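Homoserine O-acetyltransferase (Bacillus anthracis str. 'Ames Ancestor', PDB 3I1I) probably catalyses the transfer of an acetyl group from acetyl-CoA to the side-chain hydroxyl of L-homoserine, a step on the route to methionine. Local coordinates at residues A[17-20]-A[26-29]; A[46-51]-A[134-139]; A[95-100]-A[281-286]; A[120-125]-A[276-281]; A[222-227]-A[270-275]. One frame throughout, in Å; residues are numbered along the deposited sequence.

Interaction 1 of 5, residues A[17-20]-A[26-29]; sequences YTFE and PVQM
Y17 and V27 meet where two antiparallel strands come together, and the aromatic side chain touches the valine chiefly at its root. CB of Y17 lies 3.7 Å from CG2 of V27 and 4.0 Å from CG1 of V27, within reach of both methyls. With CG anti to the backbone N (chi1 168°), the phenol turns away from the valine beyond this point, although CG1 of V27 still lies obliquely to the ring. Further out, CE2 of Y17 passes over one face of the F19 ring, 3.7 Å above its plane and displaced toward the rim. At the tip, OH of Y17 is hydrogen-bonded to OD1 of D131, an oxygen that also pairs with the backbone N of E20, so one carboxylate holds both the end of the phenol and the chain just after the strand. F19 and V27 approach each other from opposite directions, CE2 of F19 4.0 Å from CG1 of V27. One methyl of V27 is thus shared by the two aromatic residues, while the other keeps to CB of Y17. All three residues are buried, and the contact is purely apolar. It lies in the hairpin of strands 10-18 and 24-34 at one border of the mixed sheet. Helix 129-142 packs against it, D131 and R134 meeting Y17, while L94 and F127 from nearby loops pack on F19.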
# COMPACT_ATOMS: atom_id res chain seq x y z
N TYR A 17 -21.38 -12.23 24.86
CA TYR A 17 -19.97 -12.23 25.14
C TYR A 17 -19.47 -10.77 25.35
O TYR A 17 -19.79 -9.87 24.60
CB TYR A 17 -19.19 -12.94 24.02
CG TYR A 17 -17.71 -12.71 24.15
CD1 TYR A 17 -16.99 -13.31 25.16
CD2 TYR A 17 -17.06 -11.82 23.31
CE1 TYR A 17 -15.65 -13.07 25.32
CE2 TYR A 17 -15.71 -11.56 23.46
CZ TYR A 17 -15.00 -12.18 24.46
OH TYR A 17 -13.67 -11.91 24.65
N THR A 18 -18.68 -10.56 26.40
CA THR A 18 -18.10 -9.25 26.63
C THR A 18 -16.67 -9.17 26.11
O THR A 18 -15.77 -9.89 26.56
CB THR A 18 -18.15 -8.87 28.12
OG1 THR A 18 -19.53 -8.88 28.53
CG2 THR A 18 -17.53 -7.48 28.36
N PHE A 19 -16.47 -8.30 25.14
CA PHE A 19 -15.17 -8.10 24.50
C PHE A 19 -14.23 -7.37 25.47
O PHE A 19 -14.67 -6.68 26.45
CB PHE A 19 -15.32 -7.28 23.21
CG PHE A 19 -15.90 -8.04 22.05
CD1 PHE A 19 -15.12 -8.31 20.94
CD2 PHE A 19 -17.22 -8.49 22.06
CE1 PHE A 19 -15.65 -9.01 19.84
CE2 PHE A 19 -17.77 -9.18 20.97
CZ PHE A 19 -16.98 -9.46 19.87
N GLU A 20 -12.93 -7.48 25.19
CA GLU A 20 -11.92 -6.85 26.02
C GLU A 20 -12.12 -5.34 26.15
O GLU A 20 -11.77 -4.74 27.16
CB GLU A 20 -10.53 -7.18 25.47
CG GLU A 20 -10.11 -8.66 25.72
CD GLU A 20 -9.94 -8.99 27.22
OE1 GLU A 20 -9.49 -8.09 27.98
OE2 GLU A 20 -10.25 -10.14 27.65
N PRO A 26 -24.12 -10.84 21.42
CA PRO A 26 -24.11 -12.27 21.10
C PRO A 26 -23.07 -12.61 20.02
O PRO A 26 -22.90 -11.87 19.04
CB PRO A 26 -25.54 -12.55 20.56
CG PRO A 26 -26.37 -11.38 20.96
CD PRO A 26 -25.44 -10.21 21.17
N VAL A 27 -22.44 -13.77 20.17
CA VAL A 27 -21.46 -14.26 19.21
C VAL A 27 -21.68 -15.74 18.93
O VAL A 27 -22.23 -16.46 19.76
CB VAL A 27 -20.02 -14.08 19.77
CG1 VAL A 27 -19.71 -12.58 20.06
CG2 VAL A 27 -19.86 -14.88 20.99
N GLN A 28 -21.24 -16.19 17.75
CA GLN A 28 -21.19 -17.60 17.39
C GLN A 28 -19.81 -17.88 16.80
O GLN A 28 -19.12 -16.97 16.38
CB GLN A 28 -22.24 -17.94 16.36
CG GLN A 28 -22.19 -17.01 15.14
CD GLN A 28 -23.16 -17.36 14.02
OE1 GLN A 28 -24.11 -18.12 14.22
NE2 GLN A 28 -22.90 -16.83 12.82
N MSE A 29 -19.46 -19.15 16.74
CA MSE A 29 -18.15 -19.58 16.36
C MSE A 29 -18.22 -20.99 15.80
O MSE A 29 -18.58 -21.93 16.49
CB MSE A 29 -17.25 -19.56 17.59
CG MSE A 29 -15.77 -19.75 17.29
SE MSE A 29 -14.75 -19.87 18.96
CE MSE A 29 -13.41 -18.59 18.61

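Interaction 2 of 5, residues A[46-51]-A[134-139]; sequences LICHYF and RMQCEL
The side chain of Q136 reaches out from its helix toward L46 and C48 on the neighbouring strand and presents them with its carboxamide. It is extended beyond CG (chi2 176°), which carries the amide the full length of the chain into the protein interior. L46 and Q136 cross obliquely, and the leucine lies over one face of the amide: CD2 of L46 is above the group, 3.7 Å from OE1 and 3.8 Å from CD of Q136, with CD1 of L46 on the same side and nearest NE2 of Q136, at 4.1 Å. The thiol of C48 instead meets the outer end of the amide, close to the level of its plane, SG lying 3.7 Å from NE2 and 4.1 Å from OE1 of Q136. None of these approaches is a hydrogen bond; the buried amide is satisfied elsewhere, OE1 by NE1 of W164 and NE2 by OG1 of T91. Those two bonds fix the rotation of the amide. I160 of helix 156-167 also packs on both C48 and Q136. The arrangement belongs to the alpha/beta hydrolase fold, in which helix 129-142 covers one side of the central sheet at strand 44-48. C48 further touches the probable nucleophile elbow that follows strand 150-154.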
# COMPACT_ATOMS: atom_id res chain seq x y z
N LEU A 46 -5.51 -27.79 20.67
CA LEU A 46 -6.27 -26.74 20.01
C LEU A 46 -5.38 -26.09 18.97
O LEU A 46 -4.27 -25.72 19.29
CB LEU A 46 -6.73 -25.70 21.05
CG LEU A 46 -7.47 -24.47 20.50
CD1 LEU A 46 -8.75 -24.86 19.73
CD2 LEU A 46 -7.74 -23.47 21.62
N ILE A 47 -5.86 -26.02 17.72
CA ILE A 47 -5.20 -25.39 16.58
C ILE A 47 -5.93 -24.08 16.29
O ILE A 47 -7.16 -24.04 16.24
CB ILE A 47 -5.35 -26.24 15.28
CG1 ILE A 47 -4.81 -27.67 15.46
CG2 ILE A 47 -4.62 -25.60 14.08
CD1 ILE A 47 -3.38 -27.77 15.78
N CYS A 48 -5.18 -23.02 16.07
CA CYS A 48 -5.76 -21.72 15.78
C CYS A 48 -5.38 -21.32 14.36
O CYS A 48 -4.23 -21.50 13.96
CB CYS A 48 -5.19 -20.71 16.73
SG CYS A 48 -5.42 -21.18 18.45
N HIS A 49 -6.33 -20.74 13.63
CA HIS A 49 -6.12 -20.43 12.22
C HIS A 49 -5.55 -19.04 11.92
O HIS A 49 -5.61 -18.14 12.75
CB HIS A 49 -7.38 -20.77 11.41
CG HIS A 49 -8.43 -19.71 11.38
ND1 HIS A 49 -8.27 -18.51 10.73
CD2 HIS A 49 -9.72 -19.73 11.81
CE1 HIS A 49 -9.39 -17.81 10.81
NE2 HIS A 49 -10.29 -18.54 11.45
N TYR A 50 -4.94 -18.91 10.75
CA TYR A 50 -4.27 -17.67 10.36
C TYR A 50 -5.24 -16.73 9.61
O TYR A 50 -6.37 -17.10 9.33
CB TYR A 50 -2.98 -17.93 9.53
CG TYR A 50 -3.17 -18.70 8.25
CD1 TYR A 50 -3.44 -18.05 7.06
CD2 TYR A 50 -3.13 -20.10 8.25
CE1 TYR A 50 -3.64 -18.76 5.85
CE2 TYR A 50 -3.32 -20.82 7.07
CZ TYR A 50 -3.56 -20.13 5.87
OH TYR A 50 -3.74 -20.82 4.72
N PHE A 51 -4.73 -15.52 9.31
CA PHE A 51 -5.50 -14.34 8.83
C PHE A 51 -6.70 -14.66 7.95
O PHE A 51 -7.83 -14.38 8.33
CB PHE A 51 -4.54 -13.36 8.06
CG PHE A 51 -5.15 -11.99 7.77
CD1 PHE A 51 -4.83 -10.90 8.54
CD2 PHE A 51 -6.03 -11.81 6.72
CE1 PHE A 51 -5.39 -9.67 8.29
CE2 PHE A 51 -6.60 -10.58 6.46
CZ PHE A 51 -6.28 -9.51 7.25
N ARG A 134 -10.51 -16.04 24.55
CA ARG A 134 -11.55 -16.12 25.58
C ARG A 134 -12.78 -16.90 25.09
O ARG A 134 -13.33 -17.71 25.83
CB ARG A 134 -11.98 -14.74 26.08
CG ARG A 134 -10.80 -13.88 26.61
CD ARG A 134 -11.08 -13.46 28.02
NE ARG A 134 -10.11 -12.53 28.61
CZ ARG A 134 -9.12 -12.87 29.45
NH1 ARG A 134 -8.89 -14.16 29.80
NH2 ARG A 134 -8.34 -11.92 29.93
N MSE A 135 -13.17 -16.70 23.84
CA MSE A 135 -14.27 -17.45 23.30
C MSE A 135 -13.93 -18.93 23.19
O MSE A 135 -14.70 -19.75 23.64
CB MSE A 135 -14.68 -16.91 21.96
CG MSE A 135 -15.47 -15.63 22.09
SE MSE A 135 -15.65 -14.80 20.35
CE MSE A 135 -16.48 -16.31 19.39
N GLN A 136 -12.78 -19.27 22.63
CA GLN A 136 -12.35 -20.65 22.53
C GLN A 136 -12.36 -21.37 23.90
O GLN A 136 -12.76 -22.52 24.01
CB GLN A 136 -10.94 -20.70 21.97
CG GLN A 136 -10.83 -20.40 20.48
CD GLN A 136 -9.37 -20.37 20.05
OE1 GLN A 136 -8.49 -19.96 20.81
NE2 GLN A 136 -9.11 -20.86 18.85
N CYS A 137 -11.89 -20.67 24.92
CA CYS A 137 -11.84 -21.21 26.24
C CYS A 137 -13.24 -21.56 26.79
O CYS A 137 -13.39 -22.58 27.47
CB CYS A 137 -11.17 -20.22 27.17
SG CYS A 137 -10.86 -20.91 28.76
N GLU A 138 -14.25 -20.74 26.48
CA GLU A 138 -15.61 -21.06 26.89
C GLU A 138 -16.04 -22.34 26.26
O GLU A 138 -16.69 -23.17 26.91
CB GLU A 138 -16.63 -20.02 26.44
CG GLU A 138 -16.34 -18.65 26.92
CD GLU A 138 -16.90 -18.41 28.27
OE1 GLU A 138 -17.85 -17.57 28.33
OE2 GLU A 138 -16.39 -19.03 29.25
N LEU A 139 -15.72 -22.49 24.97
CA LEU A 139 -16.06 -23.72 24.27
C LEU A 139 -15.33 -24.91 24.89
O LEU A 139 -15.94 -25.91 25.17
CB LEU A 139 -15.75 -23.62 22.76
CG LEU A 139 -15.73 -24.94 21.96
CD1 LEU A 139 -17.01 -25.71 22.24
CD2 LEU A 139 -15.55 -24.72 20.45

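Interaction 3 of 5, residues A[95-100]-A[281-286]; sequences CNVQVK and MYTAKA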
# COMPACT_ATOMS: atom_id res chain seq x y z
N CYS A 95 -14.77 -12.08 13.00
CA CYS A 95 -14.60 -11.36 11.76
C CYS A 95 -13.89 -12.15 10.65
O CYS A 95 -13.12 -11.58 9.86
CB CYS A 95 -13.84 -10.07 12.01
SG CYS A 95 -14.63 -9.03 13.23
N ASN A 96 -14.16 -13.46 10.59
CA ASN A 96 -13.53 -14.30 9.59
C ASN A 96 -13.74 -13.64 8.24
O ASN A 96 -14.86 -13.21 7.95
CB ASN A 96 -14.10 -15.71 9.60
CG ASN A 96 -13.30 -16.66 8.73
OD1 ASN A 96 -13.45 -16.65 7.51
ND2 ASN A 96 -12.47 -17.49 9.36
N VAL A 97 -12.70 -13.54 7.44
CA VAL A 97 -12.79 -12.78 6.19
C VAL A 97 -13.57 -13.52 5.12
O VAL A 97 -14.23 -12.89 4.27
CB VAL A 97 -11.40 -12.35 5.65
CG1 VAL A 97 -10.64 -11.61 6.72
CG2 VAL A 97 -10.61 -13.56 5.12
N GLN A 98 -13.51 -14.85 5.14
CA GLN A 98 -14.20 -15.68 4.15
C GLN A 98 -15.64 -15.82 4.52
O GLN A 98 -16.15 -16.95 4.64
CB GLN A 98 -13.62 -17.08 4.13
CG GLN A 98 -12.23 -17.14 3.65
CD GLN A 98 -11.83 -18.57 3.40
OE1 GLN A 98 -12.55 -19.32 2.72
NE2 GLN A 98 -10.67 -18.97 3.96
N VAL A 99 -16.30 -14.68 4.72
CA VAL A 99 -17.64 -14.66 5.30
C VAL A 99 -18.68 -15.20 4.32
O VAL A 99 -19.70 -15.69 4.74
CB VAL A 99 -18.09 -13.25 5.77
CG1 VAL A 99 -18.87 -12.54 4.66
CG2 VAL A 99 -18.96 -13.38 7.03
N LYS A 100 -18.41 -15.12 3.02
CA LYS A 100 -19.31 -15.70 2.03
C LYS A 100 -19.18 -17.22 1.91
O LYS A 100 -20.08 -17.87 1.40
CB LYS A 100 -19.14 -15.03 0.66
CG LYS A 100 -19.11 -13.49 0.70
CD LYS A 100 -19.23 -12.87 -0.71
CE LYS A 100 -18.28 -11.68 -0.96
NZ LYS A 100 -17.94 -11.57 -2.40
N MSE A 281 -10.67 -5.45 7.27
CA MSE A 281 -10.19 -4.34 8.09
C MSE A 281 -10.10 -4.73 9.58
O MSE A 281 -9.08 -4.44 10.21
CB MSE A 281 -11.10 -3.09 8.02
CG MSE A 281 -11.24 -2.40 6.69
SE MSE A 281 -12.36 -0.76 6.96
CE MSE A 281 -12.11 -0.48 8.79
N TYR A 282 -11.17 -5.31 10.13
CA TYR A 282 -11.20 -5.65 11.57
C TYR A 282 -10.11 -6.63 11.94
O TYR A 282 -9.45 -6.48 12.99
CB TYR A 282 -12.55 -6.20 12.00
CG TYR A 282 -13.53 -5.13 12.37
CD1 TYR A 282 -14.28 -4.50 11.40
CD2 TYR A 282 -13.70 -4.72 13.69
CE1 TYR A 282 -15.17 -3.50 11.73
CE2 TYR A 282 -14.61 -3.72 14.01
CZ TYR A 282 -15.33 -3.12 13.02
OH TYR A 282 -16.23 -2.12 13.27
N THR A 283 -9.88 -7.60 11.05
CA THR A 283 -8.85 -8.62 11.26
C THR A 283 -7.47 -7.96 11.14
O THR A 283 -6.61 -8.21 11.97
CB THR A 283 -9.01 -9.78 10.26
OG1 THR A 283 -10.32 -10.30 10.40
CG2 THR A 283 -7.99 -10.92 10.52
N ALA A 284 -7.27 -7.09 10.13
CA ALA A 284 -6.02 -6.29 10.04
C ALA A 284 -5.81 -5.47 11.32
O ALA A 284 -4.70 -5.40 11.87
CB ALA A 284 -5.97 -5.41 8.78
N LYS A 285 -6.90 -4.89 11.83
CA LYS A 285 -6.83 -4.15 13.10
C LYS A 285 -6.38 -5.04 14.28
O LYS A 285 -5.54 -4.65 15.10
CB LYS A 285 -8.18 -3.52 13.40
CG LYS A 285 -8.20 -2.65 14.67
CD LYS A 285 -7.55 -1.26 14.49
CE LYS A 285 -7.65 -0.50 15.82
NZ LYS A 285 -7.58 1.00 15.78
N ALA A 286 -6.92 -6.25 14.35
CA ALA A 286 -6.51 -7.21 15.36
C ALA A 286 -5.02 -7.49 15.26
O ALA A 286 -4.31 -7.61 16.28
CB ALA A 286 -7.33 -8.54 15.24
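C95 and T283 come together where an irregular loop leans on a helix, with Y282, the preceding residue of the helix, also touching the cysteine. SG of C95 lies 3.7 Å from CB of Y282, and the phenol extends away beyond it; the sulfur is 5.0 Å from the centroid of that ring and 44° off its normal, an oblique Cys sulfur-aromatic contact. The chi1 of C95 (-57°) puts SG beside its own backbone N and points it at the root of the tyrosine. T283 brings its hydroxyl to the loop: OG1 lies 3.1 Å from the carbonyl O of C95 and 3.9 Å from CG1 of V97, whose side chain meets the threonine at about a right angle. The hydrogen bond of that hydroxyl goes back to the carbonyl O of S279, one helical turn earlier. In the next shell, OH of Y282 is hydrogen-bonded to the carbonyl O of F124, so the phenol spans from the helix to a second loop region. The backbone of C95 pairs with T107 and that of V97 with D276. N96 shapes the chain between them: its OD1 accepts from the backbone N of Q98 at 3.0 Å, an Asx turn. This is consistent with a helical cap inserted between strands 174-178 and 309-313, as in many alpha/beta hydrolases, with helix 277-289, probably of that cap, on the loop after strand 87-91.

Interaction 4 of 5, residues A[120-125]-A[276-281]; sequences YAMDFP and DANSWM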
# COMPACT_ATOMS: atom_id res chain seq x y z
N TYR A 120 -24.02 -4.97 11.54
CA TYR A 120 -23.18 -4.16 12.42
C TYR A 120 -22.36 -3.14 11.62
O TYR A 120 -22.22 -1.99 12.03
CB TYR A 120 -22.21 -5.06 13.19
CG TYR A 120 -22.82 -5.77 14.38
CD1 TYR A 120 -23.04 -5.10 15.56
CD2 TYR A 120 -23.14 -7.12 14.33
CE1 TYR A 120 -23.58 -5.73 16.66
CE2 TYR A 120 -23.68 -7.75 15.42
CZ TYR A 120 -23.89 -7.04 16.58
OH TYR A 120 -24.40 -7.65 17.70
N ALA A 121 -21.82 -3.58 10.49
CA ALA A 121 -20.91 -2.75 9.71
C ALA A 121 -19.82 -2.18 10.63
O ALA A 121 -19.32 -2.90 11.50
CB ALA A 121 -21.70 -1.66 8.96
N MSE A 122 -19.48 -0.90 10.48
CA MSE A 122 -18.46 -0.27 11.33
C MSE A 122 -18.89 -0.03 12.78
O MSE A 122 -18.06 0.39 13.61
CB MSE A 122 -17.94 1.03 10.71
CG MSE A 122 -17.31 0.85 9.34
SE MSE A 122 -15.97 -0.61 9.25
CE MSE A 122 -14.75 0.05 10.62
N ASP A 123 -20.14 -0.35 13.10
CA ASP A 123 -20.52 -0.43 14.51
C ASP A 123 -20.02 -1.73 15.17
O ASP A 123 -20.16 -1.89 16.39
CB ASP A 123 -22.04 -0.28 14.69
CG ASP A 123 -22.45 -0.25 16.17
OD1 ASP A 123 -21.88 0.55 16.93
OD2 ASP A 123 -23.32 -1.06 16.58
N PHE A 124 -19.43 -2.66 14.41
CA PHE A 124 -18.87 -3.84 15.07
C PHE A 124 -17.73 -3.47 16.02
O PHE A 124 -16.96 -2.58 15.73
CB PHE A 124 -18.40 -4.90 14.07
CG PHE A 124 -18.22 -6.25 14.69
CD1 PHE A 124 -19.32 -7.07 14.89
CD2 PHE A 124 -16.98 -6.67 15.12
CE1 PHE A 124 -19.19 -8.31 15.49
CE2 PHE A 124 -16.83 -7.91 15.72
CZ PHE A 124 -17.93 -8.73 15.91
N PRO A 125 -17.64 -4.15 17.17
CA PRO A 125 -16.58 -3.74 18.08
C PRO A 125 -15.21 -4.22 17.63
O PRO A 125 -15.10 -5.25 16.99
CB PRO A 125 -16.94 -4.44 19.39
CG PRO A 125 -17.78 -5.60 18.99
CD PRO A 125 -18.52 -5.17 17.76
N ASP A 276 -14.74 -10.52 2.53
CA ASP A 276 -15.45 -9.29 2.91
C ASP A 276 -14.51 -8.19 3.39
O ASP A 276 -13.70 -8.39 4.29
CB ASP A 276 -16.46 -9.58 4.01
CG ASP A 276 -17.20 -8.33 4.46
OD1 ASP A 276 -17.87 -7.69 3.60
OD2 ASP A 276 -17.09 -8.00 5.66
N ALA A 277 -14.66 -7.00 2.84
CA ALA A 277 -13.73 -5.89 3.06
C ALA A 277 -13.71 -5.43 4.52
O ALA A 277 -12.64 -5.33 5.11
CB ALA A 277 -14.04 -4.69 2.11
N ASN A 278 -14.89 -5.14 5.08
CA ASN A 278 -14.97 -4.71 6.48
C ASN A 278 -14.33 -5.76 7.41
O ASN A 278 -13.61 -5.41 8.36
CB ASN A 278 -16.42 -4.45 6.90
CG ASN A 278 -17.02 -3.20 6.24
OD1 ASN A 278 -16.31 -2.33 5.74
ND2 ASN A 278 -18.32 -3.10 6.28
N SER A 279 -14.58 -7.04 7.10
CA SER A 279 -14.04 -8.12 7.86
C SER A 279 -12.50 -8.07 7.80
O SER A 279 -11.79 -8.25 8.81
CB SER A 279 -14.55 -9.46 7.34
OG SER A 279 -15.91 -9.65 7.71
N TRP A 280 -12.00 -7.84 6.59
CA TRP A 280 -10.57 -7.73 6.38
C TRP A 280 -10.01 -6.60 7.24
O TRP A 280 -9.01 -6.80 7.87
CB TRP A 280 -10.28 -7.46 4.89
CG TRP A 280 -8.82 -7.54 4.59
CD1 TRP A 280 -7.85 -6.61 4.90
CD2 TRP A 280 -8.17 -8.63 3.97
NE1 TRP A 280 -6.62 -7.07 4.49
CE2 TRP A 280 -6.79 -8.31 3.91
CE3 TRP A 280 -8.61 -9.84 3.44
CZ2 TRP A 280 -5.85 -9.16 3.35
CZ3 TRP A 280 -7.67 -10.71 2.89
CH2 TRP A 280 -6.30 -10.35 2.83
N MSE A 281 -10.67 -5.45 7.27
CA MSE A 281 -10.19 -4.34 8.09
C MSE A 281 -10.10 -4.73 9.58
O MSE A 281 -9.08 -4.44 10.21
CB MSE A 281 -11.10 -3.09 8.02
CG MSE A 281 -11.24 -2.40 6.69
SE MSE A 281 -12.36 -0.76 6.96
CE MSE A 281 -12.11 -0.48 8.79
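The carboxamide of N278 offers one of its faces to M122, whose selenium lies above the amide plane, 3.9 Å from OD1 of N278 and 4.1 Å from CG of N278. On the same side of that plane, CA of A121 approaches ND2 of N278 at 4.3 Å. The polar ends of the amide look elsewhere, OD1 to NE1 of W206 and ND2 to the carbonyl O of G209, bonds that hold the group in place. The loop's rings pack among themselves: CD of P125 lies over one face of F124, CB of Y120 sits at the edge of F124 in its plane, and CE1 of F124 is over a face of Y120. M122 bends at both chi2 (-49°) and chi3 (-58°), which folds its methyl back to M281. The two side chains cross at about a right angle; CE of M122 to CE of M281 is unusually short at 3.3 Å, a doubtful value, and V254 of the second subunit packs on both. D276 caps the helix start: its OD2 accepts from the backbone N of S279 at 3.0 Å, from above the carboxylate plane, and from OG of S279 at 2.9 Å through the anti lone pair. Across the contact the attraction is van der Waals, between two selenomethionines and an amide face; the partial positive charge of the helix N terminus would probably favour an ionised D276.

Interaction 5 of 5, residues A[222-227]-A[270-275]; sequences LANRMM and RSIELV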
# COMPACT_ATOMS: atom_id res chain seq x y z
N LEU A 222 -5.78 -4.15 -3.40
CA LEU A 222 -4.58 -3.46 -2.96
C LEU A 222 -4.17 -3.94 -1.55
O LEU A 222 -3.01 -4.29 -1.32
CB LEU A 222 -4.84 -1.95 -3.02
CG LEU A 222 -3.70 -0.97 -2.85
CD1 LEU A 222 -2.42 -1.41 -3.56
CD2 LEU A 222 -4.20 0.40 -3.37
N ALA A 223 -5.14 -4.02 -0.64
CA ALA A 223 -4.89 -4.58 0.69
C ALA A 223 -4.30 -5.99 0.59
O ALA A 223 -3.35 -6.31 1.27
CB ALA A 223 -6.19 -4.57 1.57
N ASN A 224 -4.86 -6.81 -0.28
CA ASN A 224 -4.43 -8.20 -0.44
C ASN A 224 -3.06 -8.30 -1.08
O ASN A 224 -2.24 -9.13 -0.71
CB ASN A 224 -5.44 -8.94 -1.30
CG ASN A 224 -5.16 -10.44 -1.37
OD1 ASN A 224 -5.17 -11.13 -0.36
ND2 ASN A 224 -4.94 -10.95 -2.57
N ARG A 225 -2.79 -7.44 -2.06
CA ARG A 225 -1.50 -7.46 -2.72
C ARG A 225 -0.36 -7.09 -1.75
O ARG A 225 0.69 -7.71 -1.77
CB ARG A 225 -1.50 -6.60 -3.98
CG ARG A 225 -0.27 -6.79 -4.81
CD ARG A 225 -0.45 -6.40 -6.25
NE ARG A 225 -0.76 -5.01 -6.32
CZ ARG A 225 -1.81 -4.47 -6.93
NH1 ARG A 225 -1.98 -3.17 -6.84
NH2 ARG A 225 -2.68 -5.20 -7.61
N MSE A 226 -0.58 -6.12 -0.87
CA MSE A 226 0.43 -5.76 0.16
C MSE A 226 0.77 -6.93 1.05
O MSE A 226 1.92 -7.13 1.36
CB MSE A 226 -0.07 -4.63 1.06
CG MSE A 226 -0.24 -3.30 0.36
SE MSE A 226 -1.36 -2.17 1.47
CE MSE A 226 -1.59 -0.70 0.25
N MSE A 227 -0.21 -7.71 1.48
CA MSE A 227 0.11 -8.88 2.30
C MSE A 227 0.87 -9.93 1.46
O MSE A 227 1.90 -10.46 1.89
CB MSE A 227 -1.17 -9.48 2.89
CG MSE A 227 -0.94 -10.31 4.12
SE MSE A 227 -2.63 -10.82 4.97
CE MSE A 227 -3.23 -12.10 3.64
N ARG A 270 -8.09 -13.17 -7.58
CA ARG A 270 -8.73 -14.46 -7.32
C ARG A 270 -8.91 -14.70 -5.83
O ARG A 270 -9.95 -15.16 -5.40
CB ARG A 270 -7.90 -15.62 -7.89
CG ARG A 270 -8.76 -16.80 -8.32
CD ARG A 270 -9.04 -16.74 -9.85
NE ARG A 270 -7.89 -17.22 -10.62
CZ ARG A 270 -7.70 -17.00 -11.92
NH1 ARG A 270 -8.59 -16.31 -12.62
NH2 ARG A 270 -6.61 -17.47 -12.50
N SER A 271 -7.89 -14.36 -5.04
CA SER A 271 -8.01 -14.68 -3.62
C SER A 271 -8.88 -13.72 -2.81
O SER A 271 -9.08 -13.95 -1.67
CB SER A 271 -6.62 -14.84 -2.96
OG SER A 271 -6.00 -13.59 -2.80
N ILE A 272 -9.40 -12.66 -3.39
CA ILE A 272 -10.33 -11.81 -2.65
C ILE A 272 -11.78 -12.00 -3.14
O ILE A 272 -12.68 -11.21 -2.80
CB ILE A 272 -9.97 -10.30 -2.70
CG1 ILE A 272 -9.85 -9.80 -4.15
CG2 ILE A 272 -8.71 -10.04 -1.86
CD1 ILE A 272 -10.04 -8.31 -4.35
N GLU A 273 -12.02 -13.07 -3.87
CA GLU A 273 -13.36 -13.31 -4.43
C GLU A 273 -14.43 -13.66 -3.41
O GLU A 273 -15.53 -13.16 -3.50
CB GLU A 273 -13.27 -14.36 -5.55
CG GLU A 273 -12.47 -13.74 -6.75
CD GLU A 273 -12.52 -14.54 -8.03
OE1 GLU A 273 -12.63 -15.79 -8.00
OE2 GLU A 273 -12.41 -13.90 -9.10
N LEU A 274 -14.09 -14.46 -2.41
CA LEU A 274 -15.02 -14.79 -1.35
C LEU A 274 -14.92 -13.92 -0.11
O LEU A 274 -15.50 -14.25 0.91
CB LEU A 274 -14.81 -16.24 -0.88
CG LEU A 274 -15.10 -17.40 -1.86
CD1 LEU A 274 -15.36 -18.76 -1.07
CD2 LEU A 274 -16.27 -17.06 -2.86
N VAL A 275 -14.22 -12.80 -0.20
CA VAL A 275 -13.74 -12.11 0.99
C VAL A 275 -14.54 -10.86 1.24
O VAL A 275 -14.99 -10.22 0.31
CB VAL A 275 -12.24 -11.77 0.81
CG1 VAL A 275 -11.75 -10.75 1.81
CG2 VAL A 275 -11.43 -13.06 0.90
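N224, on a regular helix, faces S271 and I272 in a chain that winds through two overlapping type I turns, R270 to E273 and I272 to V275; the CA atoms of N224 and I272 are 7.3 Å apart. The asparagine side chain has CG anti to its backbone N (chi1 -173°), and this directs the amide out from the helix to the turns. ND2 of N224 donates to OG of S271 at 2.9 Å, a bond bent to 133° at the hydrogen and with the hydroxyl lying 32° out of the amide plane. On the same side of that plane, CG2 of I272 lies over one face of the N224 amide, almost straight above CG at 3.6 Å, and 3.5 Å from CB of N224. N224 thus gives its N-H to the exposed serine and an amide face, with CB, to the buried isoleucine, which also packs on M217, L220 and Q221 of helix 217-228. W280 from helix 277-289 touches N224 and V275. At the interface with the second subunit, R225 forms a salt bridge with E198 of that subunit. The contact belongs to the mainly helical insertion between strands 174-178 and 309-313, probably the cap of the alpha/beta hydrolase fold.

From the N terminus, interaction 1 closes first, a short hairpin at one border of the sheet, and is complete before any other opens. Interaction 2 then ties strand 44-48 to helix 129-142; its loop crosses those of interactions 3 and 4, because 95-100 and 120-125 both leave from within it to reach helix 277-289. Interaction 3 spans the longest loop, interaction 4 lies within it, and interaction 5 lies within both, joining parts of the probable helical cap. Interactions 1 and 2 meet through the salt bridge of E20 with R134. F51 and W280 link the core to the cap, and interactions 3, 4 and 5 all reach the second subunit.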